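Protein-glutaminase (Chryseobacterium proteolyticum, PDB 2ZK9) probably hydrolyses the side-chain amide of glutamine residues in proteins, turning them into glutamate and releasing ammonia. Local coordinates at residues Arg45-Lys48 with Met49-Ile52; Ile101-Pro104 with Ser105-Ser108; Trp117-Ala120 with Cys121-Thr124; Leu151-Asn154 with Asn155-Asn158; Thr159-Val162 with Leu163-Ser167. All coordinates share one frame; numbering follows the deposited sequence. Where two conformers were deposited one is given.

Contact 1 (Arg45-Lys48 with Met49-Ile52); sequences RAHK and MRQI
K48 reaches one helical turn forward to Q51. K48 CB lies 3.2 Å from M49 N, and K48 CG is 4.1 Å from that nitrogen. CG stands anti to K48's own backbone N (chi1 -165°), and a bend at chi2 (70°) turns the chain toward Q51. The aliphatic part then runs beside the amide, K48 CD lying 3.4 Å and K48 CE 3.3 Å from Q51 OE1. NZ ends the course with a 2.8 Å hydrogen bond to Q51 OE1, lying in the amide plane on a lone pair. Water 2 donates to the same OE1 and to K48 O, so two donors grip the amide oxygen. A long, flexible lysine suits this place because NZ also reaches N160.

H47 and R50 run side by side, their flat groups 26° apart and H47 CE1 3.8 Å from R50 NH1. Water 1 joins R50 NH1 to H47 O, while D59 takes the guanidinium in a salt bridge and K62 meets H47 ND1. M49 CG packs 3.3 Å from R45 O. This turn belongs to helix 42-55: K48 faces helix 157-165, M49 and I52 rest on helix 8-19, and M49 also touches strand 82-91.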
loop_
_atom_site.group_PDB
_atom_site.type_symbol
_atom_site.label_atom_id
_atom_site.label_comp_id
_atom_site.label_asym_id
_atom_site.label_seq_id
_atom_site.Cartn_x
_atom_site.Cartn_y
_atom_site.Cartn_z
ATOM N N ARG A 45 -0.121 3.019 -4.971
ATOM C CA ARG A 45 0.112 1.578 -4.820
ATOM C C ARG A 45 -1.052 0.911 -4.104
ATOM O O ARG A 45 -1.487 -0.168 -4.470
ATOM C CB ARG A 45 1.433 1.299 -4.126
ATOM C CG ARG A 45 2.670 1.869 -4.807
ATOM C CD ARG A 45 3.947 1.269 -4.326
ATOM N NE ARG A 45 4.195 1.355 -2.867
ATOM C CZ ARG A 45 4.693 2.411 -2.263
ATOM N NH1 ARG A 45 5.034 3.514 -2.890
ATOM N NH2 ARG A 45 4.852 2.400 -0.928
ATOM N N ALA A 46 -1.547 1.561 -3.041
ATOM C CA ALA A 46 -2.635 0.976 -2.251
ATOM C C ALA A 46 -3.902 0.870 -3.051
ATOM O O ALA A 46 -4.627 -0.122 -2.990
ATOM C CB ALA A 46 -2.838 1.763 -0.967
ATOM N N HIS A 47 -4.223 1.915 -3.847
ATOM C CA HIS A 47 -5.452 1.880 -4.612
ATOM C C HIS A 47 -5.383 0.845 -5.742
ATOM O O HIS A 47 -6.395 0.249 -6.094
ATOM C CB HIS A 47 -5.760 3.287 -5.146
ATOM C CG HIS A 47 -7.204 3.655 -5.049
ATOM N ND1 HIS A 47 -7.884 3.498 -3.929
ATOM C CD2 HIS A 47 -8.075 4.252 -5.916
ATOM C CE1 HIS A 47 -9.107 3.969 -4.023
ATOM N NE2 HIS A 47 -9.245 4.417 -5.254
ATOM N N LYS A 48 -4.194 0.634 -6.284
ATOM C CA LYS A 48 -4.001 -0.394 -7.306
ATOM C C LYS A 48 -4.114 -1.790 -6.711
ATOM O O LYS A 48 -4.709 -2.688 -7.312
ATOM C CB LYS A 48 -2.681 -0.206 -8.021
ATOM C CG LYS A 48 -2.531 -0.977 -9.312
ATOM C CD LYS A 48 -3.419 -0.467 -10.437
ATOM C CE LYS A 48 -3.121 -1.143 -11.744
ATOM N NZ LYS A 48 -4.050 -0.758 -12.811
ATOM N N MET A 49 -3.573 -1.986 -5.503
ATOM C CA MET A 49 -3.794 -3.262 -4.814
ATOM C C MET A 49 -5.265 -3.521 -4.592
ATOM O O MET A 49 -5.748 -4.637 -4.762
ATOM C CB MET A 49 -3.060 -3.288 -3.468
ATOM C CG MET A 49 -1.542 -3.316 -3.616
ATOM S SD MET A 49 -0.697 -3.721 -2.055
ATOM C CE MET A 49 -0.785 -2.171 -1.172
ATOM N N ARG A 50 -6.002 -2.488 -4.201
ATOM C CA ARG A 50 -7.452 -2.603 -4.012
ATOM C C ARG A 50 -8.139 -2.973 -5.313
ATOM O O ARG A 50 -9.043 -3.794 -5.296
ATOM C CB ARG A 50 -8.019 -1.330 -3.431
ATOM C CG ARG A 50 -9.545 -1.355 -3.384
ATOM C CD ARG A 50 -10.045 -0.138 -2.664
ATOM N NE ARG A 50 -11.539 -0.112 -2.627
ATOM C CZ ARG A 50 -12.289 0.548 -3.455
ATOM N NH1 ARG A 50 -11.799 1.349 -4.426
ATOM N NH2 ARG A 50 -13.628 0.475 -3.297
ATOM N N GLN A 51 -7.697 -2.433 -6.458
ATOM C CA GLN A 51 -8.283 -2.788 -7.734
ATOM C C GLN A 51 -8.117 -4.293 -7.975
ATOM O O GLN A 51 -9.029 -4.942 -8.520
ATOM C CB GLN A 51 -7.691 -1.967 -8.870
ATOM C CG GLN A 51 -8.260 -2.282 -10.240
ATOM C CD GLN A 51 -7.536 -1.599 -11.381
ATOM O OE1 GLN A 51 -6.336 -1.736 -11.493
ATOM N NE2 GLN A 51 -8.305 -0.806 -12.165
ATOM N N ILE A 52 -6.975 -4.865 -7.638
ATOM C CA ILE A 52 -6.771 -6.295 -7.808
ATOM C C ILE A 52 -7.756 -7.087 -6.924
ATOM O O ILE A 52 -8.373 -8.046 -7.371
ATOM C CB ILE A 52 -5.314 -6.691 -7.547
ATOM C CG1 ILE A 52 -4.430 -6.035 -8.627
ATOM C CG2 ILE A 52 -5.172 -8.187 -7.476
ATOM C CD1 ILE A 52 -2.968 -6.079 -8.363
HETATM O O HOH W 1 -9.329 0.863 -5.901
HETATM O O HOH W 2 -4.703 -3.437 -10.134
#

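Contact 2 (Ile101-Pro104 with Ser105-Ser108); sequences IIDP and SLFS
The carboxylate of D103 and the ring of F107 are the two flat groups of this turn, and both meet main-chain or hydroxyl atoms across it. S105 N approaches D103 OD1 from above the carboxylate plane, 45° out of it, whereas S105 OG comes to the same oxygen on its syn side, much nearer the plane. The F107 ring turns its edge to D103 O. The bond from S105 N to D103 OD1, 3.0 Å long, makes an Asx turn, combined with a beta turn in which L106 N donates to D103 O.

F107 N also donates to that carbonyl, at 2.9 Å and in its plane, so D103 O holds two amides. P104 fits the second place of the turn because its ring holds phi near -64°, close to the value such a turn needs there. In the S105 conformer described, one of two, the hydroxyl donates to D103 OD1 over 2.7 Å. D103 CG lies anti to the backbone N (chi1 -178°), which carries the carboxylate over the turn. L106 CD1 packs 3.7 Å from D103 OD2.

OD2 also accepts from H83 NE2 and W117 NE1. A histidine held by an aspartate is consistent with a Cys-His-Asp triad, the counterpart of papain's Cys-His-Asn, in the clan to which this family belongs; the turn would then position the aspartate. The chain reverses tightly enough for P104 CA to make a CH...O contact with F107 O, and water 3 spans the mouth, accepting from D103 N at 2.9 Å and donating to F107 O at 2.8 Å.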
loop_
_atom_site.group_PDB
_atom_site.type_symbol
_atom_site.label_atom_id
_atom_site.label_comp_id
_atom_site.label_asym_id
_atom_site.label_seq_id
_atom_site.Cartn_x
_atom_site.Cartn_y
_atom_site.Cartn_z
ATOM N N ILE A 101 -2.429 -6.431 6.931
ATOM C CA ILE A 101 -1.956 -5.534 5.921
ATOM C C ILE A 101 -1.280 -6.297 4.800
ATOM O O ILE A 101 -0.547 -7.254 5.045
ATOM C CB ILE A 101 -0.929 -4.537 6.531
ATOM C CG1 ILE A 101 -1.569 -3.616 7.558
ATOM C CG2 ILE A 101 -0.179 -3.776 5.458
ATOM C CD1 ILE A 101 -2.420 -2.468 6.975
ATOM N N ILE A 102 -1.538 -5.853 3.551
ATOM C CA ILE A 102 -0.717 -6.252 2.412
ATOM C C ILE A 102 0.036 -5.032 1.973
ATOM O O ILE A 102 -0.556 -3.999 1.609
ATOM C CB ILE A 102 -1.533 -6.895 1.290
ATOM C CG1 ILE A 102 -2.146 -8.229 1.794
ATOM C CG2 ILE A 102 -0.677 -7.077 0.081
ATOM C CD1 ILE A 102 -3.038 -8.942 0.801
ATOM N N ASP A 103 1.373 -5.095 2.027
ATOM C CA ASP A 103 2.192 -3.990 1.593
ATOM C C ASP A 103 3.573 -4.521 1.167
ATOM O O ASP A 103 4.528 -4.494 1.935
ATOM C CB ASP A 103 2.407 -2.936 2.673
ATOM C CG ASP A 103 3.220 -1.770 2.205
ATOM O OD1 ASP A 103 3.617 -1.746 0.993
ATOM O OD2 ASP A 103 3.463 -0.873 3.020
ATOM N N PRO A 104 3.689 -4.963 -0.071
ATOM C CA PRO A 104 4.992 -5.441 -0.579
ATOM C C PRO A 104 6.079 -4.418 -0.656
ATOM O O PRO A 104 7.225 -4.803 -0.915
ATOM C CB PRO A 104 4.612 -5.991 -1.966
ATOM C CG PRO A 104 3.196 -6.404 -1.859
ATOM C CD PRO A 104 2.605 -5.285 -1.024
ATOM N N SER A 105 5.814 -3.139 -0.473
ATOM C CA SER A 105 6.904 -2.164 -0.367
ATOM C C SER A 105 7.709 -2.314 0.930
ATOM O O SER A 105 8.831 -1.891 0.966
ATOM C CB SER A 105 6.454 -0.724 -0.582
ATOM O OG SER A 105 5.707 -0.161 0.512
ATOM N N LEU A 106 7.103 -2.916 1.943
ATOM C CA LEU A 106 7.731 -3.149 3.243
ATOM C C LEU A 106 7.856 -4.625 3.581
ATOM O O LEU A 106 8.743 -4.967 4.363
ATOM C CB LEU A 106 7.013 -2.382 4.346
ATOM C CG LEU A 106 7.063 -0.862 4.210
ATOM C CD1 LEU A 106 6.224 -0.224 5.318
ATOM C CD2 LEU A 106 8.476 -0.342 4.233
ATOM N N PHE A 107 6.943 -5.456 3.142
ATOM C CA PHE A 107 6.858 -6.854 3.476
ATOM C C PHE A 107 6.589 -7.637 2.207
ATOM O O PHE A 107 5.445 -7.876 1.786
ATOM C CB PHE A 107 5.773 -7.090 4.536
ATOM C CG PHE A 107 6.091 -6.399 5.822
ATOM C CD1 PHE A 107 6.886 -7.002 6.763
ATOM C CD2 PHE A 107 5.557 -5.150 6.091
ATOM C CE1 PHE A 107 7.153 -6.418 7.975
ATOM C CE2 PHE A 107 5.834 -4.512 7.278
ATOM C CZ PHE A 107 6.591 -5.158 8.223
ATOM N N SER A 108 7.645 -8.079 1.568
ATOM C CA SER A 108 7.551 -8.728 0.274
ATOM C C SER A 108 7.063 -10.172 0.281
ATOM O O SER A 108 6.721 -10.717 -0.772
ATOM C CB SER A 108 8.961 -8.743 -0.385
ATOM O OG SER A 108 9.936 -9.285 0.495
HETATM O O HOH W 3 2.814 -7.486 2.652
#

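Contact 3 (Trp117-Ala120 with Cys121-Thr124); sequences WRNA and CVNT
C121 lays its sulfur over one face of the W117 indole, four residues back along the chain. SG stands 4.5 Å from the centroid of the five-membered ring of W117 and only 17° off its normal, a cysteine sulfur-aromatic contact made from above the face. The sulfur gets there because SG lies anti to the carbonyl carbon and beside C121's own N (chi1 -64°), folding it back toward the preceding turn. A cysteine suits the place: its polarisable sulfur is small enough to sit on the indole within a buried corner.

Behind this pair the helix gives way to a loop. C121 N keeps a weak bond to W117 O but donates more closely to R118 O, at 3.0 Å, and V122 N donates to N119 O, at 3.1 Å. Both of the latter are bonds of the 3-10 kind, from residue i to i-3, with the donor well above the carbonyl plane, 67° for C121, as in a helix that tightens as it ends. The beta-branched V122 sets CG2 3.4 Å from N119 O, its methyl lying along the last turn. N123 swings its amide back so that water 4 links N123 ND2, at 2.9 Å, to A120 O, at 2.7 Å; N123 OD1 is taken by S125.

R118 extends to D114 and Q63, with Y134 in a cation-pi contact. The indole, its NE1 bound to D103, lies between helix 114-120 and strands 61-66 and 82-91, and backbone bonds of C121 and N123 to K70 tie the following loop to strand 69-72.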
loop_
_atom_site.group_PDB
_atom_site.type_symbol
_atom_site.label_atom_id
_atom_site.label_comp_id
_atom_site.label_asym_id
_atom_site.label_seq_id
_atom_site.Cartn_x
_atom_site.Cartn_y
_atom_site.Cartn_z
ATOM N N TRP A 117 3.268 -3.834 10.690
ATOM C CA TRP A 117 3.358 -2.868 9.610
ATOM C C TRP A 117 3.688 -1.461 10.113
ATOM O O TRP A 117 4.586 -0.798 9.601
ATOM C CB TRP A 117 2.085 -2.902 8.797
ATOM C CG TRP A 117 2.044 -1.934 7.657
ATOM C CD1 TRP A 117 2.726 -1.990 6.475
ATOM C CD2 TRP A 117 1.239 -0.764 7.612
ATOM N NE1 TRP A 117 2.384 -0.924 5.692
ATOM C CE2 TRP A 117 1.478 -0.140 6.349
ATOM C CE3 TRP A 117 0.326 -0.157 8.472
ATOM C CZ2 TRP A 117 0.844 1.021 5.974
ATOM C CZ3 TRP A 117 -0.296 0.999 8.107
ATOM C CH2 TRP A 117 -0.053 1.601 6.865
ATOM N N ARG A 118 2.909 -1.009 11.090
ATOM C CA ARG A 118 3.184 0.342 11.606
ATOM C C ARG A 118 4.584 0.432 12.180
ATOM O O ARG A 118 5.271 1.442 12.053
ATOM C CB ARG A 118 2.157 0.754 12.634
ATOM C CG ARG A 118 0.760 0.993 12.004
ATOM C CD ARG A 118 -0.178 1.753 12.959
ATOM N NE ARG A 118 -0.380 1.091 14.236
ATOM C CZ ARG A 118 -1.261 0.135 14.431
ATOM N NH1 ARG A 118 -2.048 -0.319 13.476
ATOM N NH2 ARG A 118 -1.353 -0.410 15.669
ATOM N N ASN A 119 5.035 -0.657 12.848
ATOM C CA ASN A 119 6.410 -0.624 13.386
ATOM C C ASN A 119 7.454 -0.517 12.271
ATOM O O ASN A 119 8.476 0.155 12.508
ATOM C CB ASN A 119 6.592 -1.860 14.267
ATOM C CG ASN A 119 7.952 -1.855 14.927
ATOM O OD1 ASN A 119 8.782 -2.688 14.545
ATOM N ND2 ASN A 119 8.204 -0.969 15.846
ATOM N N ALA A 120 7.225 -1.099 11.093
ATOM C CA ALA A 120 8.136 -0.930 9.977
ATOM C C ALA A 120 8.132 0.460 9.414
ATOM O O ALA A 120 9.047 0.813 8.651
ATOM C CB ALA A 120 7.821 -1.939 8.886
ATOM N N CYS A 121 7.116 1.269 9.746
ATOM C CA CYS A 121 7.065 2.675 9.361
ATOM C C CYS A 121 7.771 3.596 10.332
ATOM O O CYS A 121 7.805 4.802 10.104
ATOM C CB CYS A 121 5.595 3.097 9.222
ATOM S SG CYS A 121 4.686 2.253 7.922
ATOM N N VAL A 122 8.323 3.035 11.410
ATOM C CA VAL A 122 9.098 3.792 12.383
ATOM C C VAL A 122 10.400 3.031 12.634
ATOM O O VAL A 122 10.769 2.705 13.762
ATOM C CB VAL A 122 8.303 4.110 13.650
ATOM C CG1 VAL A 122 7.296 5.230 13.315
ATOM C CG2 VAL A 122 7.630 2.892 14.263
ATOM N N ASN A 123 11.135 2.768 11.557
ATOM C CA ASN A 123 12.328 1.940 11.566
ATOM C C ASN A 123 13.520 2.790 12.011
ATOM O O ASN A 123 14.000 3.622 11.239
ATOM C CB ASN A 123 12.515 1.338 10.174
ATOM C CG ASN A 123 13.632 0.340 10.138
ATOM O OD1 ASN A 123 14.581 0.397 10.897
ATOM N ND2 ASN A 123 13.494 -0.585 9.193
ATOM N N THR A 124 14.004 2.560 13.206
ATOM C CA THR A 124 15.093 3.381 13.738
ATOM C C THR A 124 16.456 3.077 13.181
ATOM O O THR A 124 17.389 3.828 13.431
ATOM C CB THR A 124 15.096 3.266 15.264
ATOM O OG1 THR A 124 15.245 1.900 15.653
ATOM C CG2 THR A 124 13.825 3.856 15.864
HETATM O O HOH W 4 11.202 -0.357 7.421
#

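Contact 4 (Leu151-Asn154 with Asn155-Asn158); sequences LYDN and NLIN
D153 carries both kinds of hydrogen bond that cross this turn. The backbone bond comes first: L156 N donates to D153 O over 3.0 Å, closing a type I beta turn through N154 and N155, with the donor well above the carbonyl plane. Asparagines suit such exposed positions because asparagine readily takes up turn conformations and its polar amide can face solvent.

The side-chain bond meets an N-H of the first helical turn. With D153 CG anti to its own N (chi1 -174°), the carboxylate swings beneath that turn, and OD1 accepts from N158 N at 2.9 Å on its syn side. N158 CB lies 3.4 Å from D153 OD1, and the N158 amide crosses the carboxylate nearly at a right angle, planes 84° apart. L156 holds the N-cap position but, being apolar, brings no side-chain acceptor of its own, so D153 supplies one.

Water extends the network. Water 5 donates to D153 OD1 at 2.7 Å and accepts from N155 N at 2.9 Å and, more loosely, from I157 N. Apolar contact is slight across the turn: the side chain of L156, given in one of its two conformers, touches H47, K48 and Q51 of helix 42-55.

Outside partners complete the polar groups. D153 OD2 meets T159 OG1, while N158 OD1 reaches the Y142 hydroxyl and ND2 reaches G184 O. The D153 carboxylate sits at the N-terminal end of helix 157-165, where the helix dipole and the bonds from N158 N and T159 OG1 probably favour its charged form.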
loop_
_atom_site.group_PDB
_atom_site.type_symbol
_atom_site.label_atom_id
_atom_site.label_comp_id
_atom_site.label_asym_id
_atom_site.label_seq_id
_atom_site.Cartn_x
_atom_site.Cartn_y
_atom_site.Cartn_z
ATOM N N LEU A 151 -10.128 12.197 0.062
ATOM C CA LEU A 151 -10.090 12.388 -1.375
ATOM C C LEU A 151 -10.250 10.987 -1.981
ATOM O O LEU A 151 -9.885 10.013 -1.319
ATOM C CB LEU A 151 -8.751 12.908 -1.851
ATOM C CG LEU A 151 -8.175 14.209 -1.364
ATOM C CD1 LEU A 151 -6.753 14.314 -1.841
ATOM C CD2 LEU A 151 -9.072 15.272 -1.967
ATOM N N TYR A 152 -10.751 10.891 -3.187
ATOM C CA TYR A 152 -11.110 9.687 -3.891
ATOM C C TYR A 152 -10.467 9.630 -5.280
ATOM O O TYR A 152 -10.112 10.657 -5.838
ATOM C CB TYR A 152 -12.644 9.667 -4.019
ATOM C CG TYR A 152 -13.311 9.560 -2.667
ATOM C CD1 TYR A 152 -13.433 8.298 -2.060
ATOM C CD2 TYR A 152 -13.775 10.651 -1.990
ATOM C CE1 TYR A 152 -14.017 8.136 -0.842
ATOM C CE2 TYR A 152 -14.374 10.513 -0.728
ATOM C CZ TYR A 152 -14.456 9.254 -0.205
ATOM O OH TYR A 152 -15.045 9.063 1.046
ATOM N N ASP A 153 -10.372 8.423 -5.795
ATOM C CA ASP A 153 -9.857 8.178 -7.148
ATOM C C ASP A 153 -10.614 7.006 -7.760
ATOM O O ASP A 153 -10.102 5.928 -8.010
ATOM C CB ASP A 153 -8.360 7.896 -7.151
ATOM C CG ASP A 153 -7.716 7.765 -8.503
ATOM O OD1 ASP A 153 -8.145 8.482 -9.445
ATOM O OD2 ASP A 153 -6.745 6.963 -8.629
ATOM N N ASN A 154 -11.952 7.177 -7.929
ATOM C CA ASN A 154 -12.817 6.074 -8.159
ATOM C C ASN A 154 -12.534 5.354 -9.472
ATOM O O ASN A 154 -12.765 4.126 -9.562
ATOM C CB ASN A 154 -14.238 6.512 -8.174
ATOM C CG ASN A 154 -14.806 6.781 -6.822
ATOM O OD1 ASN A 154 -14.211 6.551 -5.801
ATOM N ND2 ASN A 154 -16.008 7.287 -6.867
ATOM N N ASN A 155 -12.049 6.075 -10.483
ATOM C CA ASN A 155 -11.768 5.492 -11.779
ATOM C C ASN A 155 -10.307 5.154 -11.983
ATOM O O ASN A 155 -9.915 4.758 -13.069
ATOM C CB ASN A 155 -12.294 6.445 -12.888
ATOM C CG ASN A 155 -13.821 6.545 -12.826
ATOM O OD1 ASN A 155 -14.325 7.667 -12.773
ATOM N ND2 ASN A 155 -14.487 5.463 -12.767
ATOM N N LEU A 156 -9.507 5.312 -10.909
ATOM C CA LEU A 156 -8.086 5.010 -10.876
ATOM C C LEU A 156 -7.297 5.809 -11.887
ATOM O O LEU A 156 -6.150 5.463 -12.224
ATOM C CB LEU A 156 -7.675 3.509 -11.011
ATOM C CG LEU A 156 -7.603 2.766 -9.653
ATOM C CD1 LEU A 156 -9.007 2.573 -9.118
ATOM C CD2 LEU A 156 -6.798 1.483 -9.778
ATOM N N ILE A 157 -7.837 6.955 -12.317
ATOM C CA ILE A 157 -7.060 7.791 -13.241
ATOM C C ILE A 157 -5.821 8.312 -12.554
ATOM O O ILE A 157 -4.744 8.323 -13.157
ATOM C CB ILE A 157 -7.960 8.906 -13.789
ATOM C CG1 ILE A 157 -9.056 8.288 -14.720
ATOM C CG2 ILE A 157 -7.171 9.972 -14.513
ATOM C CD1 ILE A 157 -10.099 9.276 -15.153
ATOM N N ASN A 158 -5.932 8.803 -11.332
ATOM C CA ASN A 158 -4.731 9.317 -10.679
ATOM C C ASN A 158 -3.733 8.178 -10.415
ATOM O O ASN A 158 -2.549 8.310 -10.656
ATOM C CB ASN A 158 -5.083 10.056 -9.390
ATOM C CG ASN A 158 -3.939 10.904 -8.951
ATOM O OD1 ASN A 158 -3.217 10.558 -7.982
ATOM N ND2 ASN A 158 -3.729 12.035 -9.579
HETATM O O HOH W 5 -10.364 8.427 -10.915
#

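Contact 5 (Thr159-Val162 with Leu163-Ser167); sequences TNCV and LTKFS
V162 and F166 meet because their first torsions bring them alongside each other: V162 CG1 is anti to the backbone N (chi1 168°), and F166 CG is anti to the carbonyl carbon (chi1 -61°). Both side chains then point the same way, and V162 CG1 packs 3.8 Å from F166 CE2. Their backbones are joined too, F166 N donating to V162 O over 3.1 Å near the end of the helix. A branched valine beside a large ring fills a buried side with apolar surface.

One turn earlier, T159 and L163 repeat the pattern, with T159 CG2 4.0 Å from L163 CD1. L163 N gives T159 O a nearly straight bond of 3.0 Å, and L163 CG comes within 3.3 Å of T159 O. On the exposed side, T164 OG1 stands 3.0 Å from N160 O, a common threonine habit in helices, though another acceptor also competes for its proton. T164 N donates to that same carbonyl. T159 OG1 is engaged by D153 and N160 OD1 by K48.

C161 ties this helix to the C-terminal tail by its disulfide with C183. F166 meets Y37 edge-to-face, and S167 O accepts from R36, so the loop with R36 and Y37 lies against the carboxyl end of the helix. On its inner side helix 157-165 rests on helix 42-55, with T159 on H47, V162 on Y43 and L163 on K48.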
loop_
_atom_site.group_PDB
_atom_site.type_symbol
_atom_site.label_atom_id
_atom_site.label_comp_id
_atom_site.label_asym_id
_atom_site.label_seq_id
_atom_site.Cartn_x
_atom_site.Cartn_y
_atom_site.Cartn_z
ATOM N N THR A 159 -4.279 7.080 -9.907
ATOM C CA THR A 159 -3.468 5.914 -9.553
ATOM C C THR A 159 -2.615 5.483 -10.705
ATOM O O THR A 159 -1.404 5.305 -10.592
ATOM C CB THR A 159 -4.381 4.770 -9.093
ATOM O OG1 THR A 159 -4.989 5.055 -7.843
ATOM C CG2 THR A 159 -3.617 3.465 -8.948
ATOM N N ASN A 160 -3.257 5.244 -11.857
ATOM C CA ASN A 160 -2.522 4.693 -13.002
ATOM C C ASN A 160 -1.525 5.707 -13.526
ATOM O O ASN A 160 -0.441 5.333 -13.973
ATOM C CB ASN A 160 -3.502 4.210 -14.068
ATOM C CG ASN A 160 -4.211 2.965 -13.664
ATOM O OD1 ASN A 160 -3.569 1.999 -13.190
ATOM N ND2 ASN A 160 -5.502 2.884 -13.930
ATOM N N CYS A 161 -1.879 6.995 -13.497
ATOM C CA CYS A 161 -0.972 8.044 -13.973
ATOM C C CYS A 161 0.264 8.124 -13.113
ATOM O O CYS A 161 1.409 8.212 -13.617
ATOM C CB CYS A 161 -1.692 9.409 -13.946
ATOM S SG CYS A 161 -0.882 10.688 -14.937
ATOM N N VAL A 162 0.089 8.064 -11.779
ATOM C CA VAL A 162 1.227 8.152 -10.853
ATOM C C VAL A 162 2.094 6.915 -11.008
ATOM O O VAL A 162 3.321 7.021 -11.064
ATOM C CB VAL A 162 0.725 8.371 -9.431
ATOM C CG1 VAL A 162 1.834 8.164 -8.427
ATOM C CG2 VAL A 162 0.087 9.742 -9.306
ATOM N N LEU A 163 1.488 5.736 -11.037
ATOM C CA LEU A 163 2.292 4.524 -11.219
ATOM C C LEU A 163 3.120 4.594 -12.507
ATOM O O LEU A 163 4.293 4.211 -12.509
ATOM C CB LEU A 163 1.432 3.278 -11.210
ATOM C CG LEU A 163 0.728 2.943 -9.880
ATOM C CD1 LEU A 163 -0.181 1.751 -10.088
ATOM C CD2 LEU A 163 1.743 2.705 -8.778
ATOM N N THR A 164 2.543 5.085 -13.596
ATOM C CA THR A 164 3.283 5.206 -14.825
ATOM C C THR A 164 4.431 6.184 -14.681
ATOM O O THR A 164 5.560 5.899 -15.125
ATOM C CB THR A 164 2.347 5.574 -15.979
ATOM O OG1 THR A 164 1.448 4.478 -16.165
ATOM C CG2 THR A 164 3.098 5.803 -17.254
ATOM N N LYS A 165 4.193 7.314 -14.025
ATOM C CA LYS A 165 5.282 8.268 -13.815
ATOM C C LYS A 165 6.434 7.695 -13.030
ATOM O O LYS A 165 7.608 8.066 -13.269
ATOM C CB LYS A 165 4.726 9.509 -13.147
ATOM C CG LYS A 165 4.219 10.496 -14.190
ATOM C CD LYS A 165 3.714 11.784 -13.552
ATOM C CE LYS A 165 3.049 12.634 -14.633
ATOM N NZ LYS A 165 4.060 13.075 -15.639
ATOM N N PHE A 166 6.183 6.796 -12.107
ATOM C CA PHE A 166 7.205 6.213 -11.269
ATOM C C PHE A 166 7.728 4.877 -11.752
ATOM O O PHE A 166 8.570 4.243 -11.089
ATOM C CB PHE A 166 6.741 6.100 -9.812
ATOM C CG PHE A 166 6.392 7.404 -9.122
ATOM C CD1 PHE A 166 6.761 8.654 -9.584
ATOM C CD2 PHE A 166 5.714 7.356 -7.905
ATOM C CE1 PHE A 166 6.440 9.803 -8.876
ATOM C CE2 PHE A 166 5.395 8.490 -7.225
ATOM C CZ PHE A 166 5.743 9.722 -7.712
ATOM N N SER A 167 7.286 4.403 -12.911
ATOM C CA SER A 167 7.529 3.063 -13.400
ATOM C C SER A 167 8.987 2.680 -13.426
ATOM O O SER A 167 9.292 1.522 -13.117
ATOM C CB SER A 167 6.931 2.916 -14.783
ATOM O OG SER A 167 7.415 3.838 -15.747
#

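Overall arrangement
Contact 1 is the hub. It touches contact 2 through R45 NH2 and S105 OG, weakly bonded at 3.1 Å, contact 4 through H47 CD2 and L156 CD1 at 3.7 Å, and contact 5 where K48 CG meets L163 CD1, also at 3.7 Å. Contact 4 leads from strand 150-152 into helix 157-165, on which contact 5 lies, and D153 OD2 and T159 OG1 are 2.7 Å apart. Contacts 2 and 3 join where D103 OD2, of the probable active-site aspartate, lies 2.9 Å from W117 NE1, a probable hydrogen bond. Contacts 3 and 4 lie on opposite sides of the chain's centre, their centres 27 Å apart. The bound sodium is about 5 Å from the R45 side chain.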